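AncCDT-1 (Synthetic construct, PDB 5T0W) probably binds amino acids in the manner of a periplasmic solute-binding protein, being a reconstructed ancestor of cyclohexadienyl dehydratase, with arginine held in its pocket. Local coordinates at residues A[127-131]-A[132-136]; A[218-221]-A[222-226]. One frame throughout, in Å; residues are numbered along the deposited sequence.

Interaction 1 (A[127-131]-A[132-136])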
loop_
_atom_site.group_PDB
_atom_site.type_symbol
_atom_site.label_atom_id
_atom_site.label_comp_id
_atom_site.label_asym_id
_atom_site.label_seq_id
_atom_site.Cartn_x
_atom_site.Cartn_y
_atom_site.Cartn_z
ATOM N N GLU A 127 -13.617 -1.367 -18.578
ATOM C CA GLU A 127 -13.722 -1.533 -20.023
ATOM C C GLU A 127 -13.734 -0.189 -20.768
ATOM O O GLU A 127 -13.155 -0.081 -21.845
ATOM C CB GLU A 127 -14.944 -2.407 -20.397
ATOM C CG GLU A 127 -14.545 -3.783 -20.945
ATOM C CD GLU A 127 -13.291 -3.732 -21.838
ATOM O OE1 GLU A 127 -12.270 -4.419 -21.510
ATOM O OE2 GLU A 127 -13.311 -2.968 -22.845
ATOM N N ASP A 128 -14.406 0.810 -20.214
ATOM C CA ASP A 128 -14.503 2.116 -20.859
ATOM C C ASP A 128 -13.143 2.831 -20.972
ATOM O O ASP A 128 -13.024 3.792 -21.731
ATOM C CB ASP A 128 -15.520 3.011 -20.135
ATOM C CG ASP A 128 -16.937 2.523 -20.292
ATOM O OD1 ASP A 128 -17.147 1.380 -20.761
ATOM O OD2 ASP A 128 -17.862 3.280 -19.938
ATOM N N LEU A 129 -12.158 2.394 -20.194
ATOM C CA LEU A 129 -10.820 2.953 -20.231
ATOM C C LEU A 129 -9.896 2.225 -21.211
ATOM O O LEU A 129 -8.823 2.720 -21.512
ATOM C CB LEU A 129 -10.169 2.913 -18.838
ATOM C CG LEU A 129 -10.619 3.948 -17.797
ATOM C CD1 LEU A 129 -10.014 3.752 -16.420
ATOM C CD2 LEU A 129 -10.339 5.369 -18.253
ATOM N N ASN A 130 -10.328 1.079 -21.725
ATOM C CA ASN A 130 -9.528 0.286 -22.644
ATOM C C ASN A 130 -9.678 0.729 -24.106
ATOM O O ASN A 130 -9.916 -0.081 -24.997
ATOM C CB ASN A 130 -9.907 -1.182 -22.504
ATOM C CG ASN A 130 -8.996 -2.085 -23.300
ATOM O OD1 ASN A 130 -7.822 -1.763 -23.527
ATOM N ND2 ASN A 130 -9.504 -3.236 -23.681
ATOM N N LYS A 131 -9.562 2.035 -24.324
ATOM C CA LYS A 131 -9.537 2.645 -25.640
ATOM C C LYS A 131 -8.158 3.198 -25.925
ATOM O O LYS A 131 -7.402 3.410 -24.997
ATOM C CB LYS A 131 -10.561 3.772 -25.702
ATOM C CG LYS A 131 -11.938 3.266 -26.111
ATOM C CD LYS A 131 -12.912 3.211 -24.958
ATOM C CE LYS A 131 -13.912 4.337 -25.114
ATOM N NZ LYS A 131 -14.504 4.681 -23.794
ATOM N N PRO A 132 -7.814 3.437 -27.207
ATOM C CA PRO A 132 -6.429 3.829 -27.491
ATOM C C PRO A 132 -6.093 5.300 -27.218
ATOM O O PRO A 132 -4.911 5.651 -27.115
ATOM C CB PRO A 132 -6.261 3.494 -28.975
ATOM C CG PRO A 132 -7.497 2.772 -29.395
ATOM C CD PRO A 132 -8.567 3.201 -28.442
ATOM N N ASP A 133 -7.118 6.138 -27.110
ATOM C CA ASP A 133 -6.950 7.571 -26.811
ATOM C C ASP A 133 -6.890 7.870 -25.306
ATOM O O ASP A 133 -6.533 8.986 -24.905
ATOM C CB ASP A 133 -8.067 8.429 -27.455
ATOM C CG ASP A 133 -9.457 7.853 -27.249
ATOM O OD1 ASP A 133 -9.611 6.801 -26.631
ATOM O OD2 ASP A 133 -10.429 8.430 -27.740
ATOM N N VAL A 134 -7.197 6.865 -24.489
ATOM C CA VAL A 134 -7.208 7.017 -23.032
ATOM C C VAL A 134 -5.819 6.867 -22.391
ATOM O O VAL A 134 -5.119 5.894 -22.634
ATOM C CB VAL A 134 -8.177 6.006 -22.393
ATOM C CG1 VAL A 134 -7.978 5.933 -20.897
ATOM C CG2 VAL A 134 -9.618 6.369 -22.733
ATOM N N LYS A 135 -5.432 7.860 -21.589
ATOM C CA LYS A 135 -4.199 7.818 -20.790
ATOM C C LYS A 135 -4.566 7.590 -19.336
ATOM O O LYS A 135 -5.369 8.324 -18.772
ATOM C CB LYS A 135 -3.407 9.131 -20.896
ATOM C CG LYS A 135 -2.915 9.500 -22.291
ATOM C CD LYS A 135 -2.363 10.927 -22.320
ATOM C CE LYS A 135 -2.643 11.682 -23.622
ATOM N NZ LYS A 135 -1.423 11.973 -24.429
ATOM N N VAL A 136 -3.966 6.584 -18.731
ATOM C CA VAL A 136 -4.204 6.254 -17.329
ATOM C C VAL A 136 -2.935 6.241 -16.515
ATOM O O VAL A 136 -1.966 5.639 -16.941
ATOM C CB VAL A 136 -4.760 4.794 -17.279
ATOM C CG1 VAL A 136 -4.941 4.297 -15.856
ATOM C CG2 VAL A 136 -6.035 4.666 -18.116
#
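Lys131 turns its side chain back over the preceding turn, and NZ gives a 2.7 Å hydrogen bond to the backbone O of Asp128. The ammonium lies in the plane of that carbonyl, on a lone pair, with a C=O...N angle of 133°. The chain bends at chi2 and chi3 to get there, which carries the charged end away from Asp133: NZ and Asp133 OD1 stay 6.0 Å apart, and it is the aliphatic CB of Lys131 that OD1 approaches, at 3.3 Å. The Asp128 carboxylate is engaged elsewhere, through OD2, by the backbone N of Lys124.

From Lys131 to Val134 the backbone makes a type I beta turn with Pro132 and Asp133 at its corners. Its closing bond, Val134 N to Lys131 O, is weak at 3.5 Å. Val134 then aims its side chain back toward Leu129. CG1 sits anti to the backbone N (chi1 167°), which sets it 3.4 Å from Leu129 O and 3.6 Å from Leu129 CD2, the two side chains crossing at about a right angle. CG2 lies near Lys131 CB, at 4.1 Å. Val136 CG2 adds a looser touch on the same Leu129 CD2, at 4.4 Å, while Ala177 and Leu152 also meet Leu129. With both methyls gone, an alanine here in place of Val134 is likely to leave a gap beside Leu129 CD2 and the Lys131 CB less closely covered. The lysine bond closes residues 128-131 on themselves, while it is the apolar meeting of Leu129 with Val134 and Val136 that brings them against the run into strand 135-139.

Interaction 2 (A[218-221]-A[222-226]); sequences PELL and NWVNN
Asn225 lies one helical turn beyond Leu221, and its side chain runs back along that turn. CB stands 3.6 Å from Leu221 O, the carbonyl that already accepts the Asn225 backbone N at 2.9 Å. CG, set beside its own backbone N by a chi1 of -76°, keeps close to the same oxygen. At the tip the amide divides: ND2 rests against the leucine methyl CD1 at 3.7 Å, the two side chains meeting at a slant, whereas OD1 takes a hydrogen bond from the backbone N of Asp104. ND2 makes no bond to Leu221 O, for which the angle is poor.

The other i to i+4 bonds are regular, from Asn222 N to Pro218 O through Val224 N to Leu220 O, the last nearly straight at 178°. Val224 CG2 lies loosely against Leu220 CD1, 4.5 Å away. On the helix's flanks Leu220 packs on Ile19 and Ile213, and Trp223 on Leu56 and Leu60 of helix 48-60. Backbone bonding therefore carries this first stretch of helix 218-233, and the asparagine's amide ties it across to the loop at Asp104.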
loop_
_atom_site.group_PDB
_atom_site.type_symbol
_atom_site.label_atom_id
_atom_site.label_comp_id
_atom_site.label_asym_id
_atom_site.label_seq_id
_atom_site.Cartn_x
_atom_site.Cartn_y
_atom_site.Cartn_z
ATOM N N PRO A 218 11.239 -17.995 10.086
ATOM C CA PRO A 218 9.910 -18.323 10.640
ATOM C C PRO A 218 9.675 -17.806 12.065
ATOM O O PRO A 218 8.538 -17.625 12.469
ATOM C CB PRO A 218 9.879 -19.859 10.597
ATOM C CG PRO A 218 11.309 -20.256 10.677
ATOM C CD PRO A 218 12.089 -19.183 9.966
ATOM N N GLU A 219 10.732 -17.580 12.821
ATOM C CA GLU A 219 10.602 -16.993 14.175
ATOM C C GLU A 219 9.913 -15.633 14.077
ATOM O O GLU A 219 8.894 -15.394 14.728
ATOM C CB GLU A 219 11.970 -16.853 14.892
ATOM C CG GLU A 219 12.433 -18.099 15.633
ATOM C CD GLU A 219 13.851 -17.979 16.182
ATOM O OE1 GLU A 219 14.713 -18.801 15.789
ATOM O OE2 GLU A 219 14.131 -17.043 16.966
ATOM N N LEU A 220 10.441 -14.783 13.205
ATOM C CA LEU A 220 9.879 -13.441 12.985
ATOM C C LEU A 220 8.484 -13.499 12.403
ATOM O O LEU A 220 7.578 -12.808 12.866
ATOM C CB LEU A 220 10.798 -12.634 12.075
ATOM C CG LEU A 220 10.412 -11.173 11.871
ATOM C CD1 LEU A 220 10.378 -10.423 13.187
ATOM C CD2 LEU A 220 11.382 -10.516 10.899
ATOM N N LEU A 221 8.291 -14.385 11.433
ATOM C CA LEU A 221 6.968 -14.562 10.818
ATOM C C LEU A 221 5.913 -14.991 11.833
ATOM O O LEU A 221 4.825 -14.428 11.882
ATOM C CB LEU A 221 7.021 -15.569 9.672
ATOM C CG LEU A 221 5.703 -15.737 8.910
ATOM C CD1 LEU A 221 5.131 -14.396 8.485
ATOM C CD2 LEU A 221 5.867 -16.645 7.695
ATOM N N ASN A 222 6.256 -15.993 12.643
ATOM C CA ASN A 222 5.351 -16.471 13.702
ATOM C C ASN A 222 5.053 -15.373 14.705
ATOM O O ASN A 222 3.926 -15.215 15.143
ATOM C CB ASN A 222 5.943 -17.676 14.404
ATOM C CG ASN A 222 6.100 -18.866 13.472
ATOM O OD1 ASN A 222 5.489 -18.927 12.402
ATOM N ND2 ASN A 222 6.928 -19.824 13.878
ATOM N N TRP A 223 6.078 -14.599 15.032
ATOM C CA TRP A 223 5.933 -13.525 16.000
ATOM C C TRP A 223 4.944 -12.489 15.482
ATOM O O TRP A 223 3.948 -12.159 16.144
ATOM C CB TRP A 223 7.282 -12.865 16.232
ATOM C CG TRP A 223 7.238 -11.877 17.269
ATOM C CD1 TRP A 223 6.630 -10.657 17.217
ATOM C CD2 TRP A 223 7.820 -11.995 18.572
ATOM N NE1 TRP A 223 6.811 -10.001 18.412
ATOM C CE2 TRP A 223 7.532 -10.809 19.257
ATOM C CE3 TRP A 223 8.565 -12.994 19.221
ATOM C CZ2 TRP A 223 7.934 -10.602 20.541
ATOM C CZ3 TRP A 223 8.974 -12.775 20.492
ATOM C CH2 TRP A 223 8.665 -11.586 21.145
ATOM N N VAL A 224 5.186 -12.029 14.261
ATOM C CA VAL A 224 4.275 -11.106 13.608
ATOM C C VAL A 224 2.847 -11.679 13.601
ATOM O O VAL A 224 1.909 -11.004 14.026
ATOM C CB VAL A 224 4.727 -10.783 12.166
ATOM C CG1 VAL A 224 3.674 -9.964 11.430
ATOM C CG2 VAL A 224 6.037 -10.030 12.183
ATOM N N ASN A 225 2.685 -12.915 13.136
ATOM C CA ASN A 225 1.354 -13.484 13.075
ATOM C C ASN A 225 0.736 -13.584 14.458
ATOM O O ASN A 225 -0.437 -13.294 14.619
ATOM C CB ASN A 225 1.319 -14.839 12.369
ATOM C CG ASN A 225 1.422 -14.705 10.865
ATOM O OD1 ASN A 225 0.942 -13.731 10.263
ATOM N ND2 ASN A 225 2.104 -15.650 10.249
ATOM N N ASN A 226 1.518 -13.981 15.456
ATOM C CA ASN A 226 0.985 -14.085 16.775
ATOM C C ASN A 226 0.486 -12.711 17.228
ATOM O O ASN A 226 -0.608 -12.592 17.782
ATOM C CB ASN A 226 2.050 -14.612 17.761
ATOM C CG ASN A 226 2.271 -16.108 17.652
ATOM O OD1 ASN A 226 1.400 -16.852 17.193
ATOM N ND2 ASN A 226 3.434 -16.566 18.119
#

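Interactions 1 and 2 sit at opposite ends of the elongated two-lobed molecule, on opposite sides of its centre, and do not touch: their centres are 43 Å apart and their nearest atoms about 32 Å. The bound arginine lies in the cleft between the lobes. Interaction 1 is connected to it along the chain, since strand 135-139 runs from the turn to Gln139, a pocket residue, with Thr142 and Thr143 just beyond; the side chain of Val136 is still about 14 Å from the ligand. Residues 218-226 contribute no residue to the arginine pocket and instead pack against helices 15-22 and 48-60 and against Ile213, at the end of strand 207-213, in the other lobe.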